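Local coordinates for tyrosine-protein phosphatase YwqE (Bacillus subtilis, PDB 3QY7) that removes phosphate from tyrosine residues of phosphorylated proteins, among them YwqD, YwqF and Ssb, as a metal-dependent phosphatase with a TIM-barrel-like fold, at residues P137-P147 / F171-L182. Numbering follows the deposited sequence.
Sequences PERNREIRENP and FGKQLKAFSLRL
With CG trans to its backbone N (chi1 -176°), Phe178 reaches from helix 173-184 into the notch between the 3-10 turn 137-139 and helix 141-145. Arg144 starts trans but bends at chi2 (92°), which lays its CD over one face of this ring, 3.9 Å from the centroid (CH-pi). Leu182 CG lies against the opposite face, Glu138 O and Pro147 CG sit at the edge, and Phe178 CZ comes 4.0 Å from Ile143 CG2. Nearer the metal centre, Arg139 NH2 sits over a face of Phe171, guanidinium and ring planes 53° apart and Arg139 CZ 4.4 Å from the ring centroid (cation-pi), while Leu175 CD2 lies over a face of that guanidinium, 3.4 Å from Arg139 NE. Glu138 CG touches Ser179 OG, which donates a hydrogen bond to Leu175 O (2.8 Å); Glu138 OE1 is hydrogen-bonded to Thr163 OG1 and Ser166 OG. A water accepts a hydrogen bond from Arg181 NH1 and donates one to Arg144 O. The turn and short helix following the iron ligand His136 are thus joined to helix 173-184 of the PHP-like barrel mainly by aromatic and aliphatic packing, with arginine stems and cations in place of direct polar pairing and one bridging water.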
# COMPACT_ATOMS: atom_id res chain seq x y z
N PRO A 137 7.22 0.22 -4.88
CA PRO A 137 8.18 -0.12 -5.93
C PRO A 137 9.52 0.58 -5.74
O PRO A 137 10.56 0.06 -6.19
CB PRO A 137 7.48 0.35 -7.22
CG PRO A 137 6.53 1.43 -6.75
CD PRO A 137 6.04 0.90 -5.42
N GLU A 138 9.51 1.74 -5.07
CA GLU A 138 10.75 2.50 -4.79
C GLU A 138 11.74 1.75 -3.89
O GLU A 138 12.94 2.05 -3.88
CB GLU A 138 10.42 3.90 -4.22
CG GLU A 138 10.10 3.97 -2.69
CD GLU A 138 8.70 3.51 -2.29
OE1 GLU A 138 8.34 3.76 -1.13
OE2 GLU A 138 7.95 2.93 -3.10
N ARG A 139 11.23 0.79 -3.12
CA ARG A 139 12.02 -0.01 -2.19
C ARG A 139 12.53 -1.31 -2.82
O ARG A 139 13.14 -2.13 -2.13
CB ARG A 139 11.21 -0.34 -0.94
CG ARG A 139 11.16 0.76 0.11
CD ARG A 139 12.29 0.53 1.11
NE ARG A 139 12.01 1.14 2.40
CZ ARG A 139 12.77 1.00 3.49
NH1 ARG A 139 13.87 0.25 3.45
NH2 ARG A 139 12.42 1.61 4.61
N ASN A 140 12.27 -1.49 -4.11
CA ASN A 140 12.73 -2.68 -4.83
C ASN A 140 14.08 -2.41 -5.52
O ASN A 140 14.20 -1.48 -6.32
CB ASN A 140 11.69 -3.10 -5.87
CG ASN A 140 12.07 -4.38 -6.56
OD1 ASN A 140 12.80 -4.37 -7.54
ND2 ASN A 140 11.55 -5.50 -6.07
N ARG A 141 15.07 -3.25 -5.21
CA ARG A 141 16.43 -3.07 -5.73
C ARG A 141 16.50 -3.07 -7.26
O ARG A 141 17.18 -2.22 -7.84
CB ARG A 141 17.39 -4.13 -5.17
CG ARG A 141 18.86 -3.67 -5.11
CD ARG A 141 19.88 -4.77 -5.44
NE ARG A 141 19.63 -6.05 -4.77
CZ ARG A 141 20.19 -6.44 -3.63
NH1 ARG A 141 21.06 -5.65 -3.00
NH2 ARG A 141 19.88 -7.62 -3.11
N GLU A 142 15.80 -4.01 -7.90
CA GLU A 142 15.79 -4.07 -9.37
C GLU A 142 15.08 -2.91 -10.06
O GLU A 142 15.54 -2.42 -11.09
CB GLU A 142 15.23 -5.41 -9.87
CG GLU A 142 15.52 -5.62 -11.35
CD GLU A 142 15.19 -7.01 -11.87
OE1 GLU A 142 14.63 -7.85 -11.12
OE2 GLU A 142 15.50 -7.26 -13.06
N ILE A 143 13.95 -2.46 -9.51
CA ILE A 143 13.30 -1.28 -10.06
C ILE A 143 14.21 -0.06 -9.91
O ILE A 143 14.29 0.77 -10.82
CB ILE A 143 11.92 -1.03 -9.41
CG1 ILE A 143 10.93 -2.11 -9.83
CG2 ILE A 143 11.40 0.35 -9.77
CD1 ILE A 143 9.63 -2.13 -9.03
N ARG A 144 14.89 0.03 -8.78
CA ARG A 144 15.86 1.10 -8.52
C ARG A 144 16.99 1.09 -9.56
O ARG A 144 17.38 2.14 -10.08
CB ARG A 144 16.42 0.93 -7.10
CG ARG A 144 17.44 1.96 -6.65
CD ARG A 144 16.79 3.13 -5.93
NE ARG A 144 17.82 3.97 -5.32
CZ ARG A 144 18.13 3.97 -4.02
NH1 ARG A 144 17.47 3.20 -3.16
NH2 ARG A 144 19.10 4.75 -3.59
N GLU A 145 17.48 -0.10 -9.87
CA GLU A 145 18.53 -0.27 -10.88
C GLU A 145 18.02 -0.12 -12.32
O GLU A 145 18.75 0.33 -13.22
CB GLU A 145 19.21 -1.62 -10.67
CG GLU A 145 20.13 -1.63 -9.45
CD GLU A 145 20.42 -3.03 -8.91
OE1 GLU A 145 19.96 -4.03 -9.51
OE2 GLU A 145 21.11 -3.13 -7.87
N ASN A 146 16.77 -0.51 -12.55
CA ASN A 146 16.21 -0.53 -13.89
C ASN A 146 14.74 -0.09 -13.80
O ASN A 146 13.84 -0.93 -13.81
CB ASN A 146 16.36 -1.93 -14.50
CG ASN A 146 15.75 -2.05 -15.90
OD1 ASN A 146 15.52 -1.06 -16.60
ND2 ASN A 146 15.50 -3.30 -16.31
N PRO A 147 14.51 1.24 -13.71
CA PRO A 147 13.14 1.72 -13.47
C PRO A 147 12.17 1.42 -14.62
O PRO A 147 10.96 1.43 -14.41
CB PRO A 147 13.31 3.24 -13.30
CG PRO A 147 14.76 3.48 -13.13
CD PRO A 147 15.46 2.35 -13.82
N PHE A 171 13.59 7.21 5.54
CA PHE A 171 14.34 6.02 5.18
C PHE A 171 15.58 6.39 4.39
O PHE A 171 16.18 5.55 3.70
CB PHE A 171 13.45 5.01 4.46
CG PHE A 171 12.25 4.58 5.27
CD1 PHE A 171 12.41 4.08 6.56
CD2 PHE A 171 10.97 4.66 4.73
CE1 PHE A 171 11.31 3.67 7.32
CE2 PHE A 171 9.86 4.26 5.48
CZ PHE A 171 10.03 3.77 6.78
N GLY A 172 15.93 7.67 4.45
CA GLY A 172 17.16 8.12 3.87
C GLY A 172 17.00 8.97 2.67
O GLY A 172 15.97 9.04 2.16
N LYS A 173 18.07 9.63 2.26
CA LYS A 173 18.06 10.67 1.27
C LYS A 173 17.91 10.10 -0.09
O LYS A 173 17.45 10.74 -0.99
CB LYS A 173 19.41 11.39 1.31
CG LYS A 173 19.35 12.84 1.49
CD LYS A 173 20.75 13.56 1.38
CE LYS A 173 21.66 13.07 0.29
NZ LYS A 173 22.98 13.76 0.32
N GLN A 174 18.37 8.89 -0.21
CA GLN A 174 18.41 8.29 -1.51
C GLN A 174 17.02 7.81 -1.92
O GLN A 174 16.61 8.07 -2.98
CB GLN A 174 19.40 7.15 -1.56
CG GLN A 174 20.81 7.66 -1.49
CD GLN A 174 21.07 8.76 -2.47
OE1 GLN A 174 21.23 9.91 -2.11
NE2 GLN A 174 21.07 8.40 -3.73
N LEU A 175 16.36 7.12 -1.01
CA LEU A 175 15.01 6.68 -1.26
C LEU A 175 14.13 7.90 -1.67
O LEU A 175 13.39 7.81 -2.62
CB LEU A 175 14.50 5.97 -0.00
CG LEU A 175 13.67 4.70 -0.03
CD1 LEU A 175 14.12 3.77 -1.11
CD2 LEU A 175 13.54 3.96 1.29
N LYS A 176 14.24 9.04 -0.98
CA LYS A 176 13.42 10.23 -1.34
C LYS A 176 13.62 10.72 -2.78
O LYS A 176 12.66 10.99 -3.51
CB LYS A 176 13.67 11.41 -0.38
CG LYS A 176 12.88 12.66 -0.74
CD LYS A 176 13.08 13.78 0.27
CE LYS A 176 12.44 15.05 -0.23
NZ LYS A 176 12.57 16.17 0.74
N ALA A 177 14.87 10.86 -3.18
CA ALA A 177 15.22 11.29 -4.51
C ALA A 177 14.62 10.37 -5.59
O ALA A 177 14.06 10.85 -6.58
CB ALA A 177 16.74 11.35 -4.64
N PHE A 178 14.73 9.06 -5.37
CA PHE A 178 14.20 8.08 -6.32
C PHE A 178 12.67 8.15 -6.41
O PHE A 178 12.10 8.07 -7.50
CB PHE A 178 14.67 6.67 -5.97
CG PHE A 178 14.24 5.63 -6.97
CD1 PHE A 178 14.52 5.80 -8.33
CD2 PHE A 178 13.57 4.50 -6.56
CE1 PHE A 178 14.12 4.84 -9.26
CE2 PHE A 178 13.18 3.53 -7.49
CZ PHE A 178 13.45 3.71 -8.83
N SER A 179 12.03 8.34 -5.27
CA SER A 179 10.58 8.35 -5.19
C SER A 179 9.98 9.49 -5.99
O SER A 179 8.97 9.33 -6.67
CB SER A 179 10.14 8.46 -3.72
OG SER A 179 10.63 7.40 -2.94
N LEU A 180 10.62 10.66 -5.90
CA LEU A 180 10.20 11.82 -6.66
C LEU A 180 10.30 11.59 -8.18
O LEU A 180 9.46 12.07 -8.93
CB LEU A 180 11.00 13.05 -6.24
CG LEU A 180 10.62 13.64 -4.88
CD1 LEU A 180 11.65 14.70 -4.51
CD2 LEU A 180 9.22 14.25 -4.94
N ARG A 181 11.33 10.85 -8.59
CA ARG A 181 11.48 10.43 -9.99
C ARG A 181 10.29 9.61 -10.46
O ARG A 181 9.71 9.90 -11.51
CB ARG A 181 12.80 9.68 -10.21
CG ARG A 181 14.02 10.61 -10.17
CD ARG A 181 15.33 9.84 -10.05
NE ARG A 181 15.61 9.01 -11.21
CZ ARG A 181 16.40 7.93 -11.18
NH1 ARG A 181 16.97 7.55 -10.05
NH2 ARG A 181 16.60 7.23 -12.28
N LEU A 182 9.90 8.62 -9.65
CA LEU A 182 8.75 7.75 -9.99
C LEU A 182 7.44 8.53 -10.05
O LEU A 182 6.62 8.34 -10.96
CB LEU A 182 8.65 6.58 -9.00
CG LEU A 182 9.85 5.62 -8.89
CD1 LEU A 182 9.60 4.43 -7.96
CD2 LEU A 182 10.31 5.15 -10.30
O HOH W 1 17.68 4.90 -10.73